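Local coordinates for protein succinate dehydrogenase subunit A (Mycolicibacterium smegmatis, PDB 7D6V) that probably oxidises succinate to fumarate as the FAD-bearing flavoprotein subunit of a respiratory succinate dehydrogenase, passing the electrons on toward quinone, at residues 71-80 with 613-622. Sequence-based numbering, arbitrary orientation.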
ATOM      1  N   PHE A  71     -17.867  23.689   9.967  1.00 15.02           N
ATOM      2  CA  PHE A  71     -19.153  23.215  10.466  1.00 15.02           C
ATOM      3  C   PHE A  71     -20.276  23.534   9.487  1.00 15.02           C
ATOM      4  O   PHE A  71     -21.126  22.681   9.207  1.00 15.02           O
ATOM      5  CB  PHE A  71     -19.429  23.838  11.835  1.00 15.02           C
ATOM      6  CG  PHE A  71     -20.829  23.629  12.333  1.00 15.02           C
ATOM      7  CD1 PHE A  71     -21.248  22.382  12.760  1.00 15.02           C
ATOM      8  CD2 PHE A  71     -21.722  24.682  12.385  1.00 15.02           C
ATOM      9  CE1 PHE A  71     -22.527  22.192  13.222  1.00 15.02           C
ATOM     10  CE2 PHE A  71     -23.003  24.495  12.845  1.00 15.02           C
ATOM     11  CZ  PHE A  71     -23.405  23.247  13.266  1.00 15.02           C
ATOM     12  N   GLY A  72     -20.294  24.757   8.955  1.00 15.45           N
ATOM     13  CA  GLY A  72     -21.302  25.106   7.969  1.00 15.45           C
ATOM     14  C   GLY A  72     -21.179  24.289   6.697  1.00 15.45           C
ATOM     15  O   GLY A  72     -22.184  23.891   6.103  1.00 15.45           O
ATOM     16  N   ASP A  73     -19.945  24.027   6.265  1.00 14.89           N
ATOM     17  CA  ASP A  73     -19.733  23.200   5.083  1.00 14.89           C
ATOM     18  C   ASP A  73     -20.247  21.785   5.300  1.00 14.89           C
ATOM     19  O   ASP A  73     -20.865  21.196   4.407  1.00 14.89           O
ATOM     20  CB  ASP A  73     -18.251  23.179   4.718  1.00 14.89           C
ATOM     21  CG  ASP A  73     -17.779  24.486   4.132  1.00 14.89           C
ATOM     22  OD1 ASP A  73     -18.615  25.388   3.935  1.00 14.89           O
ATOM     23  OD2 ASP A  73     -16.572  24.616   3.867  1.00 14.89           O
ATOM     24  N   THR A  74     -19.989  21.217   6.478  1.00 15.51           N
ATOM     25  CA  THR A  74     -20.474  19.876   6.781  1.00 15.51           C
ATOM     26  C   THR A  74     -21.995  19.844   6.857  1.00 15.51           C
ATOM     27  O   THR A  74     -22.627  18.906   6.358  1.00 15.51           O
ATOM     28  CB  THR A  74     -19.854  19.381   8.087  1.00 15.51           C
ATOM     29  OG1 THR A  74     -18.457  19.144   7.889  1.00 15.51           O
ATOM     30  CG2 THR A  74     -20.512  18.096   8.550  1.00 15.51           C
ATOM     31  N   MET A  75     -22.603  20.866   7.460  1.00 16.97           N
ATOM     32  CA  MET A  75     -24.057  20.890   7.576  1.00 16.97           C
ATOM     33  C   MET A  75     -24.720  21.059   6.214  1.00 16.97           C
ATOM     34  O   MET A  75     -25.794  20.502   5.969  1.00 16.97           O
ATOM     35  CB  MET A  75     -24.485  22.005   8.528  1.00 16.97           C
ATOM     36  CG  MET A  75     -24.128  21.745   9.981  1.00 16.97           C
ATOM     37  SD  MET A  75     -24.785  20.209  10.650  1.00 16.97           S
ATOM     38  CE  MET A  75     -26.539  20.547  10.624  1.00 16.97           C
ATOM     39  N   ARG A  76     -24.103  21.836   5.321  1.00 17.38           N
ATOM     40  CA  ARG A  76     -24.618  21.980   3.962  1.00 17.38           C
ATOM     41  C   ARG A  76     -24.532  20.667   3.197  1.00 17.38           C
ATOM     42  O   ARG A  76     -25.502  20.236   2.566  1.00 17.38           O
ATOM     43  CB  ARG A  76     -23.839  23.060   3.223  1.00 17.38           C
ATOM     44  CG  ARG A  76     -24.507  24.397   3.184  1.00 17.38           C
ATOM     45  CD  ARG A  76     -23.711  25.352   2.323  1.00 17.38           C
ATOM     46  NE  ARG A  76     -22.430  25.677   2.939  1.00 17.38           N
ATOM     47  CZ  ARG A  76     -22.265  26.595   3.884  1.00 17.38           C
ATOM     48  NH1 ARG A  76     -23.301  27.286   4.333  1.00 17.38           N
ATOM     49  NH2 ARG A  76     -21.061  26.818   4.382  1.00 17.38           N
ATOM     50  N   GLY A  77     -23.368  20.031   3.230  1.00 18.02           N
ATOM     51  CA  GLY A  77     -23.148  18.753   2.590  1.00 18.02           C
ATOM     52  C   GLY A  77     -23.673  17.628   3.450  1.00 18.02           C
ATOM     53  O   GLY A  77     -22.918  16.990   4.186  1.00 18.02           O
ATOM     54  N   GLY A  78     -24.977  17.395   3.379  1.00 18.83           N
ATOM     55  CA  GLY A  78     -25.672  16.564   4.335  1.00 18.83           C
ATOM     56  C   GLY A  78     -27.073  17.098   4.521  1.00 18.83           C
ATOM     57  O   GLY A  78     -27.917  16.463   5.159  1.00 18.83           O
ATOM     58  N   LYS A  79     -27.313  18.282   3.957  1.00 19.79           N
ATOM     59  CA  LYS A  79     -28.650  18.859   3.827  1.00 19.79           C
ATOM     60  C   LYS A  79     -29.310  19.086   5.180  1.00 19.79           C
ATOM     61  O   LYS A  79     -30.530  18.980   5.311  1.00 19.79           O
ATOM     62  CB  LYS A  79     -29.540  17.997   2.929  1.00 19.79           C
ATOM     63  CG  LYS A  79     -29.421  18.332   1.452  1.00 19.79           C
ATOM     64  CD  LYS A  79     -28.068  17.940   0.897  1.00 19.79           C
ATOM     65  CE  LYS A  79     -27.916  18.365  -0.547  1.00 19.79           C
ATOM     66  NZ  LYS A  79     -26.519  18.182  -1.016  1.00 19.79           N
ATOM     67  N   PHE A  80     -28.498  19.396   6.189  1.00 20.53           N
ATOM     68  CA  PHE A  80     -28.951  19.732   7.535  1.00 20.53           C
ATOM     69  C   PHE A  80     -29.691  18.581   8.204  1.00 20.53           C
ATOM     70  O   PHE A  80     -30.461  18.792   9.145  1.00 20.53           O
ATOM     71  CB  PHE A  80     -29.804  21.004   7.522  1.00 20.53           C
ATOM     72  CG  PHE A  80     -29.045  22.223   7.088  1.00 20.53           C
ATOM     73  CD1 PHE A  80     -29.011  22.596   5.758  1.00 20.53           C
ATOM     74  CD2 PHE A  80     -28.344  22.980   8.008  1.00 20.53           C
ATOM     75  CE1 PHE A  80     -28.307  23.706   5.357  1.00 20.53           C
ATOM     76  CE2 PHE A  80     -27.637  24.094   7.610  1.00 20.53           C
ATOM     77  CZ  PHE A  80     -27.619  24.457   6.285  1.00 20.53           C
ATOM     78  N   PHE A 613     -25.054  31.188   8.343  1.00 28.49           N
ATOM     79  CA  PHE A 613     -26.340  30.528   8.186  1.00 28.49           C
ATOM     80  C   PHE A 613     -27.397  31.618   8.156  1.00 28.49           C
ATOM     81  O   PHE A 613     -27.913  32.008   9.205  1.00 28.49           O
ATOM     82  CB  PHE A 613     -26.629  29.544   9.322  1.00 28.49           C
ATOM     83  CG  PHE A 613     -25.940  28.219   9.182  1.00 28.49           C
ATOM     84  CD1 PHE A 613     -25.380  27.833   7.982  1.00 28.49           C
ATOM     85  CD2 PHE A 613     -25.861  27.354  10.260  1.00 28.49           C
ATOM     86  CE1 PHE A 613     -24.749  26.614   7.862  1.00 28.49           C
ATOM     87  CE2 PHE A 613     -25.232  26.138  10.145  1.00 28.49           C
ATOM     88  CZ  PHE A 613     -24.675  25.766   8.947  1.00 28.49           C
ATOM     89  N   GLU A 614     -27.700  32.138   6.973  1.00 30.51           N
ATOM     90  CA  GLU A 614     -28.734  33.146   6.847  1.00 30.51           C
ATOM     91  C   GLU A 614     -30.111  32.499   6.912  1.00 30.51           C
ATOM     92  O   GLU A 614     -30.260  31.281   6.791  1.00 30.51           O
ATOM     93  CB  GLU A 614     -28.583  33.910   5.533  1.00 30.51           C
ATOM     94  CG  GLU A 614     -27.425  34.878   5.506  1.00 30.51           C
ATOM     95  CD  GLU A 614     -26.168  34.244   4.963  1.00 30.51           C
ATOM     96  OE1 GLU A 614     -26.269  33.153   4.366  1.00 30.51           O
ATOM     97  OE2 GLU A 614     -25.081  34.833   5.139  1.00 30.51           O
ATOM     98  N   LEU A 615     -31.130  33.335   7.112  1.00 30.23           N
ATOM     99  CA  LEU A 615     -32.498  32.849   6.977  1.00 30.23           C
ATOM    100  C   LEU A 615     -32.777  32.391   5.555  1.00 30.23           C
ATOM    101  O   LEU A 615     -33.547  31.451   5.340  1.00 30.23           O
ATOM    102  CB  LEU A 615     -33.497  33.926   7.391  1.00 30.23           C
ATOM    103  CG  LEU A 615     -33.607  34.244   8.875  1.00 30.23           C
ATOM    104  CD1 LEU A 615     -34.548  35.413   9.084  1.00 30.23           C
ATOM    105  CD2 LEU A 615     -34.099  33.020   9.618  1.00 30.23           C
ATOM    106  N   SER A 616     -32.159  33.043   4.569  1.00 29.08           N
ATOM    107  CA  SER A 616     -32.389  32.670   3.178  1.00 29.08           C
ATOM    108  C   SER A 616     -31.946  31.238   2.910  1.00 29.08           C
ATOM    109  O   SER A 616     -32.634  30.491   2.206  1.00 29.08           O
ATOM    110  CB  SER A 616     -31.663  33.642   2.248  1.00 29.08           C
ATOM    111  OG  SER A 616     -30.271  33.662   2.515  1.00 29.08           O
ATOM    112  N   GLU A 617     -30.801  30.839   3.460  1.00 27.41           N
ATOM    113  CA  GLU A 617     -30.318  29.480   3.239  1.00 27.41           C
ATOM    114  C   GLU A 617     -31.077  28.471   4.091  1.00 27.41           C
ATOM    115  O   GLU A 617     -31.361  27.358   3.640  1.00 27.41           O
ATOM    116  CB  GLU A 617     -28.823  29.407   3.529  1.00 27.41           C
ATOM    117  CG  GLU A 617     -28.268  28.003   3.526  1.00 27.41           C
ATOM    118  CD  GLU A 617     -26.813  27.960   3.922  1.00 27.41           C
ATOM    119  OE1 GLU A 617     -26.328  28.939   4.525  1.00 27.41           O
ATOM    120  OE2 GLU A 617     -26.153  26.950   3.624  1.00 27.41           O
ATOM    121  N   LEU A 618     -31.415  28.839   5.328  1.00 26.89           N
ATOM    122  CA  LEU A 618     -32.085  27.905   6.221  1.00 26.89           C
ATOM    123  C   LEU A 618     -33.554  27.716   5.871  1.00 26.89           C
ATOM    124  O   LEU A 618     -34.155  26.726   6.298  1.00 26.89           O
ATOM    125  CB  LEU A 618     -31.951  28.375   7.666  1.00 26.89           C
ATOM    126  CG  LEU A 618     -30.540  28.346   8.255  1.00 26.89           C
ATOM    127  CD1 LEU A 618     -30.508  29.047   9.601  1.00 26.89           C
ATOM    128  CD2 LEU A 618     -30.040  26.920   8.376  1.00 26.89           C
ATOM    129  N   GLU A 619     -34.145  28.639   5.113  1.00 27.49           N
ATOM    130  CA  GLU A 619     -35.540  28.515   4.723  1.00 27.49           C
ATOM    131  C   GLU A 619     -35.745  27.501   3.610  1.00 27.49           C
ATOM    132  O   GLU A 619     -36.893  27.185   3.283  1.00 27.49           O
ATOM    133  CB  GLU A 619     -36.083  29.878   4.301  1.00 27.49           C
ATOM    134  CG  GLU A 619     -36.599  30.707   5.458  1.00 27.49           C
ATOM    135  CD  GLU A 619     -37.312  31.959   5.009  1.00 27.49           C
ATOM    136  OE1 GLU A 619     -37.059  32.414   3.876  1.00 27.49           O
ATOM    137  OE2 GLU A 619     -38.130  32.487   5.790  1.00 27.49           O
ATOM    138  N   LYS A 620     -34.668  26.992   3.025  1.00 25.28           N
ATOM    139  CA  LYS A 620     -34.749  25.941   2.027  1.00 25.28           C
ATOM    140  C   LYS A 620     -34.693  24.545   2.632  1.00 25.28           C
ATOM    141  O   LYS A 620     -34.872  23.565   1.902  1.00 25.28           O
ATOM    142  CB  LYS A 620     -33.614  26.102   1.013  1.00 25.28           C
ATOM    143  CG  LYS A 620     -33.392  27.534   0.567  1.00 25.28           C
ATOM    144  CD  LYS A 620     -32.336  27.617  -0.517  1.00 25.28           C
ATOM    145  CE  LYS A 620     -31.008  27.079  -0.024  1.00 25.28           C
ATOM    146  NZ  LYS A 620     -29.869  27.589  -0.832  1.00 25.28           N
ATOM    147  N   TYR A 621     -34.454  24.430   3.938  1.00 23.40           N
ATOM    148  CA  TYR A 621     -34.265  23.131   4.567  1.00 23.40           C
ATOM    149  C   TYR A 621     -35.126  22.967   5.812  1.00 23.40           C
ATOM    150  O   TYR A 621     -35.458  21.844   6.197  1.00 23.40           O
ATOM    151  CB  TYR A 621     -32.795  22.925   4.928  1.00 23.40           C
ATOM    152  CG  TYR A 621     -31.857  22.941   3.746  1.00 23.40           C
ATOM    153  CD1 TYR A 621     -31.540  21.772   3.073  1.00 23.40           C
ATOM    154  CD2 TYR A 621     -31.282  24.124   3.308  1.00 23.40           C
ATOM    155  CE1 TYR A 621     -30.681  21.779   2.000  1.00 23.40           C
ATOM    156  CE2 TYR A 621     -30.423  24.141   2.233  1.00 23.40           C
ATOM    157  CZ  TYR A 621     -30.125  22.965   1.584  1.00 23.40           C
ATOM    158  OH  TYR A 621     -29.269  22.974   0.511  1.00 23.40           O
ATOM    159  N   TYR A 622     -35.493  24.074   6.445  1.00 23.91           N
ATOM    160  CA  TYR A 622     -36.182  24.045   7.724  1.00 23.91           C
ATOM    161  C   TYR A 622     -37.598  24.582   7.581  1.00 23.91           C
ATOM    162  O   TYR A 622     -37.869  25.463   6.763  1.00 23.91           O
ATOM    163  CB  TYR A 622     -35.431  24.869   8.775  1.00 23.91           C
ATOM    164  CG  TYR A 622     -34.193  24.205   9.327  1.00 23.91           C
ATOM    165  CD1 TYR A 622     -34.162  23.724  10.624  1.00 23.91           C
ATOM    166  CD2 TYR A 622     -33.053  24.069   8.553  1.00 23.91           C
ATOM    167  CE1 TYR A 622     -33.037  23.117  11.130  1.00 23.91           C
ATOM    168  CE2 TYR A 622     -31.923  23.467   9.051  1.00 23.91           C
ATOM    169  CZ  TYR A 622     -31.919  22.991  10.340  1.00 23.91           C
ATOM    170  OH  TYR A 622     -30.792  22.389  10.839  1.00 23.91           O
TER
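CB of Phe-80 points toward segment 613-622, and CG anti to the carbonyl carbon (chi1 -64°) sets its ring among the aromatics there; Phe-613, of like first torsion, comes from the opposite direction. The edge of Phe-80 meets the face of Phe-613 in a T-shaped pair, centroids 5.3 Å apart. Tyr-621 offers a face to Phe-80, planes inclined at 52°, while Tyr-622 turns its edge to the face of Phe-80 in an offset edge-to-face pair. Flat, apolar phenylalanine suits this place among three rings. Gly-72, without a side chain, is consistent with the close approach of Phe-613, whose CZ lies 3.6 Å from CA of Gly-72.

At the partly exposed border Arg-76 NH1 donates to the syn lone pair of Glu-617 OE2 (3.0 Å, 167°) and NH2 to Asp-73 OD1. Arginine's two terminal nitrogens thus hold two carboxylates in salt bridges, fixing its rotation; Glu-617, extended beyond CG, spans the gap.

Lys-79, at positive phi, is C-prime of the Schellman motif ending helix 67-76, whose Phe-80 N to Met-75 O bond places Phe-80 just past the helix; Lys-79 CG lies at the Tyr-621 ring edge, 3.7 Å from CE1. An aromatic cluster bordered by a salt-bridge network joins the FAD-binding domain to the C-terminal region.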